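Local coordinates for uncharacterized protein MG296 homolog (Mycoplasma pneumoniae, PDB 2I15) that is of unknown function but folds as an all-alpha protein that packs against other copies of itself in a three-chain assembly, at residues 44-47 / 48-51; 95-98 / 99-102; 31-34 / 35-38; 119-122 / 123-126. All blocks are in the same frame, centred on the assembly; numbering follows the deposited sequence.

Contact 1. Residues 44-47 / 48-51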
loop_
_atom_site.group_PDB
_atom_site.type_symbol
_atom_site.label_atom_id
_atom_site.label_comp_id
_atom_site.label_asym_id
_atom_site.label_seq_id
_atom_site.Cartn_x
_atom_site.Cartn_y
_atom_site.Cartn_z
ATOM N N THR A 44 20.289 2.262 12.678
ATOM C CA THR A 44 20.068 3.676 12.361
ATOM C C THR A 44 19.658 4.060 10.943
ATOM O O THR A 44 20.458 4.596 10.176
ATOM C CB THR A 44 21.294 4.528 12.741
ATOM O OG1 THR A 44 22.481 3.929 12.211
ATOM C CG2 THR A 44 21.407 4.650 14.248
ATOM N N LEU A 45 18.392 3.808 10.623
ATOM C CA LEU A 45 17.841 4.146 9.318
ATOM C C LEU A 45 16.339 3.867 9.213
ATOM O O LEU A 45 15.588 4.739 8.785
ATOM C CB LEU A 45 18.620 3.428 8.204
ATOM C CG LEU A 45 19.360 4.407 7.284
ATOM C CD1 LEU A 45 20.425 3.689 6.477
ATOM C CD2 LEU A 45 18.355 5.096 6.381
ATOM N N LEU A 46 15.892 2.672 9.595
ATOM C CA LEU A 46 14.455 2.367 9.535
ATOM C C LEU A 46 13.837 2.462 10.926
ATOM O O LEU A 46 13.108 1.574 11.374
ATOM C CB LEU A 46 14.179 0.979 8.946
ATOM C CG LEU A 46 12.676 0.675 8.841
ATOM C CD1 LEU A 46 11.883 1.959 8.541
ATOM C CD2 LEU A 46 12.421 -0.405 7.789
ATOM N N ILE A 47 14.122 3.577 11.586
ATOM C CA ILE A 47 13.657 3.852 12.937
ATOM C C ILE A 47 12.166 3.591 13.136
ATOM O O ILE A 47 11.767 3.195 14.220
ATOM C CB ILE A 47 14.004 5.334 13.331
ATOM C CG1 ILE A 47 14.238 5.463 14.842
ATOM C CG2 ILE A 47 12.868 6.272 12.955
ATOM C CD1 ILE A 47 13.008 5.261 15.678
ATOM N N TYR A 48 11.355 3.769 12.091
ATOM C CA TYR A 48 9.895 3.606 12.203
ATOM C C TYR A 48 9.278 2.200 12.222
ATOM O O TYR A 48 8.065 2.064 12.338
ATOM C CB TYR A 48 9.197 4.441 11.120
ATOM C CG TYR A 48 9.702 5.861 11.056
ATOM C CD1 TYR A 48 10.546 6.268 10.029
ATOM C CD2 TYR A 48 9.374 6.786 12.048
ATOM C CE1 TYR A 48 11.074 7.561 9.987
ATOM C CE2 TYR A 48 9.893 8.081 12.025
ATOM C CZ TYR A 48 10.738 8.455 10.990
ATOM O OH TYR A 48 11.294 9.710 10.986
ATOM N N GLU A 49 10.099 1.164 12.111
ATOM C CA GLU A 49 9.604 -0.216 12.149
ATOM C C GLU A 49 10.442 -0.924 13.187
ATOM O O GLU A 49 10.257 -2.106 13.499
ATOM C CB GLU A 49 9.834 -0.902 10.813
ATOM C CG GLU A 49 9.248 -0.110 9.673
ATOM C CD GLU A 49 7.976 -0.724 9.188
ATOM O OE1 GLU A 49 8.060 -1.592 8.293
ATOM O OE2 GLU A 49 6.908 -0.369 9.728
ATOM N N ASP A 50 11.398 -0.162 13.685
ATOM C CA ASP A 50 12.351 -0.617 14.646
ATOM C C ASP A 50 11.731 -0.880 15.973
ATOM O O ASP A 50 11.184 0.056 16.580
ATOM C CB ASP A 50 13.440 0.453 14.811
ATOM C CG ASP A 50 14.816 -0.127 14.895
ATOM O OD1 ASP A 50 15.063 -0.974 15.780
ATOM O OD2 ASP A 50 15.656 0.281 14.068
ATOM N N ASP A 51 11.773 -2.136 16.431
ATOM C CA ASP A 51 11.294 -2.340 17.777
ATOM C C ASP A 51 12.439 -1.455 18.227
ATOM O O ASP A 51 13.625 -1.789 18.082
ATOM C CB ASP A 51 11.472 -3.771 18.284
ATOM C CG ASP A 51 10.953 -3.941 19.682
ATOM O OD1 ASP A 51 11.228 -4.992 20.303
ATOM O OD2 ASP A 51 10.269 -3.021 20.170
#
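Glu49 N donates a nearly straight hydrogen bond to Leu46 O (3.1 Å, N-H...O 169°), reaching the oxygen from above its carbonyl plane. With Ile47 and Tyr48 at the two central positions and at the appropriate phi/psi angles, this bond closes a type I beta turn. Asp50 N adds two weak bonds at 3.4 Å, one to Leu46 O and one to Ile47 O, so the chain stays curled for one more residue before it straightens. Beside the turn, Leu46 and Glu49 pack through their aliphatic parts: Leu46 CG stands anti to the backbone N (chi1 -178°), bringing Leu46 CD1 to 3.5 Å from Glu49 CG. The ring contact lies between neighbours in sequence: the Ile47 methyl CG2 sits almost exactly over the centre of the Tyr48 ring, 3.4 Å from its centroid, in a CH-pi contact. The ring is also met by Phe68, the two planes being nearly parallel, and Tyr48 OH makes a weak hydrogen bond to Leu64 O. The turn lies in the loop between helices 27-41 and 57-75, with Ile47 and Tyr48 buried against Ala67 of helix 57-75 and the Asp50 side chain touching Arg40 and Glu41 of helix 27-41.

Contact 2. Residues 95-98 / 99-102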
loop_
_atom_site.group_PDB
_atom_site.type_symbol
_atom_site.label_atom_id
_atom_site.label_comp_id
_atom_site.label_asym_id
_atom_site.label_seq_id
_atom_site.Cartn_x
_atom_site.Cartn_y
_atom_site.Cartn_z
ATOM N N CYS A 95 5.656 11.012 -4.313
ATOM C CA CYS A 95 6.664 11.355 -3.306
ATOM C C CYS A 95 6.042 11.358 -1.909
ATOM O O CYS A 95 6.639 10.876 -0.948
ATOM C CB CYS A 95 7.268 12.732 -3.595
ATOM S SG CYS A 95 8.082 12.868 -5.196
ATOM N N CYS A 96 4.837 11.908 -1.803
ATOM C CA CYS A 96 4.135 11.970 -0.525
ATOM C C CYS A 96 3.603 10.600 -0.158
ATOM O O CYS A 96 3.409 10.288 1.024
ATOM C CB CYS A 96 2.956 12.932 -0.611
ATOM S SG CYS A 96 3.404 14.656 -0.608
ATOM N N GLN A 97 3.343 9.785 -1.172
ATOM C CA GLN A 97 2.816 8.460 -0.922
ATOM C C GLN A 97 3.902 7.669 -0.202
ATOM O O GLN A 97 3.621 7.006 0.791
ATOM C CB GLN A 97 2.408 7.795 -2.241
ATOM C CG GLN A 97 1.677 6.473 -2.043
ATOM C CD GLN A 97 0.330 6.651 -1.372
ATOM O OE1 GLN A 97 -0.116 5.784 -0.630
ATOM N NE2 GLN A 97 -0.326 7.773 -1.637
ATOM N N SER A 98 5.146 7.784 -0.671
ATOM C CA SER A 98 6.279 7.070 -0.069
ATOM C C SER A 98 6.592 7.505 1.362
ATOM O O SER A 98 6.968 6.677 2.186
ATOM C CB SER A 98 7.521 7.248 -0.927
ATOM O OG SER A 98 7.277 6.786 -2.244
ATOM N N PHE A 99 6.453 8.798 1.650
ATOM C CA PHE A 99 6.692 9.327 2.991
ATOM C C PHE A 99 5.641 8.737 3.938
ATOM O O PHE A 99 5.949 8.340 5.070
ATOM C CB PHE A 99 6.543 10.841 2.999
ATOM C CG PHE A 99 6.918 11.485 4.311
ATOM C CD1 PHE A 99 8.251 11.740 4.616
ATOM C CD2 PHE A 99 5.934 11.861 5.233
ATOM C CE1 PHE A 99 8.608 12.367 5.811
ATOM C CE2 PHE A 99 6.285 12.490 6.435
ATOM C CZ PHE A 99 7.623 12.740 6.722
ATOM N N TYR A 100 4.406 8.648 3.455
ATOM C CA TYR A 100 3.317 8.108 4.254
ATOM C C TYR A 100 3.428 6.597 4.446
ATOM O O TYR A 100 3.278 6.091 5.563
ATOM C CB TYR A 100 1.957 8.409 3.602
ATOM C CG TYR A 100 0.798 7.621 4.216
ATOM C CD1 TYR A 100 0.166 8.049 5.387
ATOM C CD2 TYR A 100 0.353 6.427 3.629
ATOM C CE1 TYR A 100 -0.886 7.314 5.952
ATOM C CE2 TYR A 100 -0.691 5.686 4.186
ATOM C CZ TYR A 100 -1.301 6.130 5.341
ATOM O OH TYR A 100 -2.344 5.395 5.873
ATOM N N GLU A 101 3.659 5.870 3.362
ATOM C CA GLU A 101 3.725 4.425 3.466
ATOM C C GLU A 101 4.799 3.941 4.437
ATOM O O GLU A 101 4.740 2.811 4.936
ATOM C CB GLU A 101 3.900 3.816 2.073
ATOM C CG GLU A 101 2.817 4.269 1.090
ATOM C CD GLU A 101 2.732 3.409 -0.149
ATOM O OE1 GLU A 101 3.794 3.148 -0.751
ATOM O OE2 GLU A 101 1.603 3.009 -0.521
ATOM N N ALA A 102 5.748 4.819 4.745
ATOM C CA ALA A 102 6.824 4.490 5.682
ATOM C C ALA A 102 6.424 4.855 7.117
ATOM O O ALA A 102 6.951 4.296 8.072
ATOM C CB ALA A 102 8.108 5.230 5.297
#
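Gln97 and Glu101 meet one turn apart on alpha-helix 92-113, their side chains running obliquely to each other. Gln97 CG lies 3.8 Å from Glu101 CD. Gln97 turns toward this neighbour because its chain bends at chi2 (66°), while Glu101 stays extended beyond CG on the exposed side of the helix. Beneath them runs the i to i+4 bonding of the helix. Tyr100 N donates to Cys96 O at 3.1 Å, and Glu101 N reaches Gln97 O at 2.8 Å, although the position of that oxygen is less certain. The flanking bonds, from Phe99 N to Cys95 O and from Ala102 N to Ser98 O, are weak. Farther out, the two aromatic residues leave the helix in different directions. Phe99 is buried against Phe68, Ser71 and Ser72 of helix 57-75 and against Leu14 of the second subunit, whereas Tyr100 packs on Val131 and Thr133 near the C terminus, its hydroxyl hydrogen-bonded to Val134 N. Ser98 turns its OG back to a hydrogen bond with Ser94 O, and on the following turn the Ala102 methyl CB lies 3.6 Å from Ser98 O.

Contact 3. Residues 31-34 / 35-38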
loop_
_atom_site.group_PDB
_atom_site.type_symbol
_atom_site.label_atom_id
_atom_site.label_comp_id
_atom_site.label_asym_id
_atom_site.label_seq_id
_atom_site.Cartn_x
_atom_site.Cartn_y
_atom_site.Cartn_z
ATOM N N ARG A 31 21.323 -15.043 24.492
ATOM C CA ARG A 31 22.455 -14.333 23.898
ATOM C C ARG A 31 22.222 -13.917 22.442
ATOM O O ARG A 31 22.547 -12.794 22.048
ATOM C CB ARG A 31 23.717 -15.210 23.975
ATOM C CG ARG A 31 24.980 -14.532 23.418
ATOM C CD ARG A 31 25.648 -15.331 22.325
ATOM N NE ARG A 31 26.525 -16.401 22.802
ATOM C CZ ARG A 31 27.659 -16.211 23.475
ATOM N NH1 ARG A 31 28.072 -14.990 23.771
ATOM N NH2 ARG A 31 28.394 -17.247 23.841
ATOM N N GLN A 32 21.678 -14.830 21.641
ATOM C CA GLN A 32 21.420 -14.552 20.229
ATOM C C GLN A 32 20.305 -13.508 20.059
ATOM O O GLN A 32 20.418 -12.599 19.246
ATOM C CB GLN A 32 21.031 -15.841 19.497
ATOM C CG GLN A 32 22.055 -16.954 19.644
ATOM C CD GLN A 32 21.608 -18.264 19.020
ATOM O OE1 GLN A 32 20.551 -18.812 19.370
ATOM N NE2 GLN A 32 22.415 -18.783 18.097
ATOM N N ASN A 33 19.225 -13.638 20.823
ATOM C CA ASN A 33 18.135 -12.681 20.707
ATOM C C ASN A 33 18.637 -11.319 21.140
ATOM O O ASN A 33 18.366 -10.304 20.498
ATOM C CB ASN A 33 16.945 -13.134 21.558
ATOM C CG ASN A 33 16.421 -14.494 21.125
ATOM O OD1 ASN A 33 16.413 -14.803 19.936
ATOM N ND2 ASN A 33 15.985 -15.306 22.078
ATOM N N PHE A 34 19.396 -11.297 22.221
ATOM C CA PHE A 34 19.948 -10.044 22.694
ATOM C C PHE A 34 20.815 -9.402 21.601
ATOM O O PHE A 34 20.634 -8.225 21.271
ATOM C CB PHE A 34 20.783 -10.280 23.950
ATOM C CG PHE A 34 21.451 -9.040 24.457
ATOM C CD1 PHE A 34 20.751 -8.109 25.226
ATOM C CD2 PHE A 34 22.759 -8.758 24.087
ATOM C CE1 PHE A 34 21.357 -6.908 25.607
ATOM C CE2 PHE A 34 23.358 -7.572 24.458
ATOM C CZ PHE A 34 22.660 -6.640 25.218
ATOM N N ASN A 35 21.746 -10.175 21.038
ATOM C CA ASN A 35 22.614 -9.652 19.982
ATOM C C ASN A 35 21.799 -9.260 18.760
ATOM O O ASN A 35 22.167 -8.345 18.022
ATOM C CB ASN A 35 23.683 -10.686 19.596
ATOM C CG ASN A 35 24.751 -10.847 20.669
ATOM O OD1 ASN A 35 24.875 -10.000 21.570
ATOM N ND2 ASN A 35 25.537 -11.930 20.581
ATOM N N ARG A 36 20.698 -9.968 18.533
ATOM C CA ARG A 36 19.837 -9.652 17.404
ATOM C C ARG A 36 19.070 -8.371 17.697
ATOM O O ARG A 36 19.043 -7.477 16.865
ATOM C CB ARG A 36 18.870 -10.797 17.107
ATOM C CG ARG A 36 19.562 -11.971 16.467
ATOM C CD ARG A 36 18.596 -13.083 16.162
ATOM N NE ARG A 36 19.110 -14.358 16.640
ATOM C CZ ARG A 36 18.667 -15.540 16.235
ATOM N NH1 ARG A 36 17.695 -15.614 15.337
ATOM N NH2 ARG A 36 19.195 -16.648 16.730
ATOM N N CYS A 37 18.444 -8.281 18.868
ATOM C CA CYS A 37 17.724 -7.071 19.246
ATOM C C CYS A 37 18.659 -5.870 19.122
ATOM O O CYS A 37 18.303 -4.848 18.531
ATOM C CB CYS A 37 17.250 -7.149 20.699
ATOM S SG CYS A 37 16.050 -8.444 21.111
ATOM N N LEU A 38 19.849 -6.007 19.708
ATOM C CA LEU A 38 20.876 -4.962 19.703
ATOM C C LEU A 38 21.192 -4.532 18.276
ATOM O O LEU A 38 20.987 -3.376 17.899
ATOM C CB LEU A 38 22.159 -5.491 20.373
ATOM C CG LEU A 38 22.856 -4.656 21.447
ATOM C CD1 LEU A 38 24.372 -4.919 21.387
ATOM C CD2 LEU A 38 22.557 -3.160 21.259
#
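Gln32 and Arg36 lie side by side and point the same way along alpha-helix 27-41, with the amide and guanidinium planes 79° apart. Arg36 NH2 approaches Gln32 CB at 3.4 Å, and Gln32 CD lies in the guanidinium plane at its edge. The guanidinium is drawn back along the helix: CG stands anti to the carbonyl carbon (chi1 -73°), which allows Arg36 NE a weak hydrogen bond to Gln32 O at 3.4 Å. That oxygen already accepts the stronger bond from Arg36 N, so one residue grips it twice. Over one guanidinium face, offset toward the rim, stands Asn33 OD1. Arg31 and Asn35 also run alongside each other, Arg31 CD lying 3.8 Å from Asn35 ND2, and their planes diverge by only 33°; the Arg31 guanidinium itself has a salt bridge to Glu28. A third parallel pair is apolar. The Phe34 ring stands out from the helix beside Leu38, with CE2 and CD1 of the two residues 4.2 Å apart, and Asn35 crosses it, bringing OD1 to 3.5 Å from Phe34 CD2. No other chain of the assembly touches this exposed stretch of helix, whose straightest bond runs from Cys37 N to Asn33 O at 2.6 Å.

Contact 4. Residues 119-122 / 123-126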
loop_
_atom_site.group_PDB
_atom_site.type_symbol
_atom_site.label_atom_id
_atom_site.label_comp_id
_atom_site.label_asym_id
_atom_site.label_seq_id
_atom_site.Cartn_x
_atom_site.Cartn_y
_atom_site.Cartn_z
ATOM N N GLY A 119 -7.915 5.417 11.517
ATOM C CA GLY A 119 -8.869 5.300 10.434
ATOM C C GLY A 119 -9.301 6.695 10.021
ATOM O O GLY A 119 -9.038 7.116 8.892
ATOM N N ARG A 120 -9.959 7.434 10.911
ATOM C CA ARG A 120 -10.357 8.793 10.532
ATOM C C ARG A 120 -9.094 9.661 10.463
ATOM O O ARG A 120 -8.928 10.501 9.560
ATOM C CB ARG A 120 -11.341 9.403 11.527
ATOM C CG ARG A 120 -11.837 10.770 11.064
ATOM C CD ARG A 120 -12.608 11.508 12.151
ATOM N NE ARG A 120 -13.996 11.731 11.763
ATOM C CZ ARG A 120 -14.869 10.758 11.519
ATOM N NH1 ARG A 120 -14.493 9.490 11.627
ATOM N NH2 ARG A 120 -16.113 11.055 11.168
ATOM N N TYR A 121 -8.191 9.426 11.412
ATOM C CA TYR A 121 -6.935 10.160 11.471
ATOM C C TYR A 121 -6.260 9.969 10.111
ATOM O O TYR A 121 -5.940 10.938 9.404
ATOM C CB TYR A 121 -6.057 9.586 12.592
ATOM C CG TYR A 121 -4.873 10.451 12.964
ATOM C CD1 TYR A 121 -5.059 11.698 13.545
ATOM C CD2 TYR A 121 -3.569 10.021 12.732
ATOM C CE1 TYR A 121 -3.983 12.493 13.896
ATOM C CE2 TYR A 121 -2.479 10.813 13.081
ATOM C CZ TYR A 121 -2.700 12.052 13.657
ATOM O OH TYR A 121 -1.636 12.862 13.979
ATOM N N HIS A 122 -6.058 8.703 9.760
ATOM C CA HIS A 122 -5.433 8.333 8.501
ATOM C C HIS A 122 -6.126 8.955 7.293
ATOM O O HIS A 122 -5.473 9.448 6.369
ATOM C CB HIS A 122 -5.457 6.814 8.337
ATOM C CG HIS A 122 -4.335 6.114 9.033
ATOM N ND1 HIS A 122 -3.059 6.105 8.541
ATOM C CD2 HIS A 122 -4.320 5.403 10.182
ATOM C CE1 HIS A 122 -2.281 5.411 9.362
ATOM N NE2 HIS A 122 -3.023 4.980 10.356
ATOM N N GLN A 123 -7.452 8.924 7.295
ATOM C CA GLN A 123 -8.231 9.470 6.188
ATOM C C GLN A 123 -8.091 10.982 6.046
ATOM O O GLN A 123 -7.962 11.493 4.933
ATOM C CB GLN A 123 -9.687 9.045 6.349
ATOM C CG GLN A 123 -9.842 7.553 6.137
ATOM C CD GLN A 123 -11.213 7.015 6.531
ATOM O OE1 GLN A 123 -11.967 7.668 7.258
ATOM N NE2 GLN A 123 -11.527 5.803 6.071
ATOM N N GLN A 124 -8.097 11.699 7.166
ATOM C CA GLN A 124 -7.930 13.142 7.106
ATOM C C GLN A 124 -6.558 13.385 6.473
ATOM O O GLN A 124 -6.410 14.157 5.517
ATOM C CB GLN A 124 -8.005 13.724 8.515
ATOM C CG GLN A 124 -9.297 13.377 9.224
ATOM C CD GLN A 124 -9.338 13.860 10.668
ATOM O OE1 GLN A 124 -8.452 13.545 11.474
ATOM N NE2 GLN A 124 -10.375 14.622 11.004
ATOM N N LEU A 125 -5.566 12.674 7.000
ATOM C CA LEU A 125 -4.190 12.757 6.522
ATOM C C LEU A 125 -4.163 12.739 4.995
ATOM O O LEU A 125 -3.613 13.644 4.368
ATOM C CB LEU A 125 -3.385 11.564 7.053
ATOM C CG LEU A 125 -1.860 11.447 6.885
ATOM C CD1 LEU A 125 -1.417 11.674 5.429
ATOM C CD2 LEU A 125 -1.194 12.430 7.814
ATOM N N GLY A 126 -4.762 11.700 4.413
ATOM C CA GLY A 126 -4.788 11.554 2.967
ATOM C C GLY A 126 -5.616 12.572 2.195
ATOM O O GLY A 126 -5.376 12.801 1.012
#
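Gly119, the N-cap of helix 120-128, has a positive phi (93°), readily adopted without a side chain to press on the preceding carbonyl, and its O accepts Gln123 N at 2.9 Å to open the first helical turn. Three more i to i+4 bonds follow: Gln124 N to Arg120 O, Leu125 N to Tyr121 O at 3.0 Å, and Gly126 N to His122 O at 3.1 Å. The poorly ordered side chain of Arg120 packs on Gln124, Arg120 CG lying 4.0 Å from Gln124 CD. Gln123 CG stands anti to the carbonyl carbon (chi1 -69°), and the chain, extended beyond it, passes back past the Gly119 carbonyl, CG coming 2.9 Å and CD 3.2 Å from Gly119 O; its NE2 is hydrogen-bonded to the C-terminal OXT of Tyr135. Gly119 N lies in the plane of the His122 ring, at its edge. Tyr121 and His122 turn inward, both touching Ile107 of helix 92-113. Their polar ends are paired, His122 NE2 with Ser108 OG and Tyr121 OH with Glu21 of the second subunit. Buried His122 and Tyr121 thus tie the start of helix 120-128 to helix 92-113 and the second subunit, while exposed Gln123 ties it to the C-terminal carboxylate.

From the N terminus the chain first meets contact 3 on helix 27-41, then contact 1 in the loop leading to helix 57-75, then contact 2 on helix 92-113 and finally contact 4 at the start of helix 120-128. All are local: contact 1 closes a turn in the loop, and the other three lie within helices; they follow in series, and none nests within or crosses another. Contact 3 lies next to contact 1 without touching it, and far from contacts 2 and 4, on the opposite side of the chain's centre. Contacts 1 and 2 touch where Tyr48 CB lies 3.8 Å from Ala102 O. Contacts 2 and 4 join consecutive helices, with Tyr100 OH 2.9 Å from His122 ND1. Contacts 1, 2 and 4 also reach the second subunit.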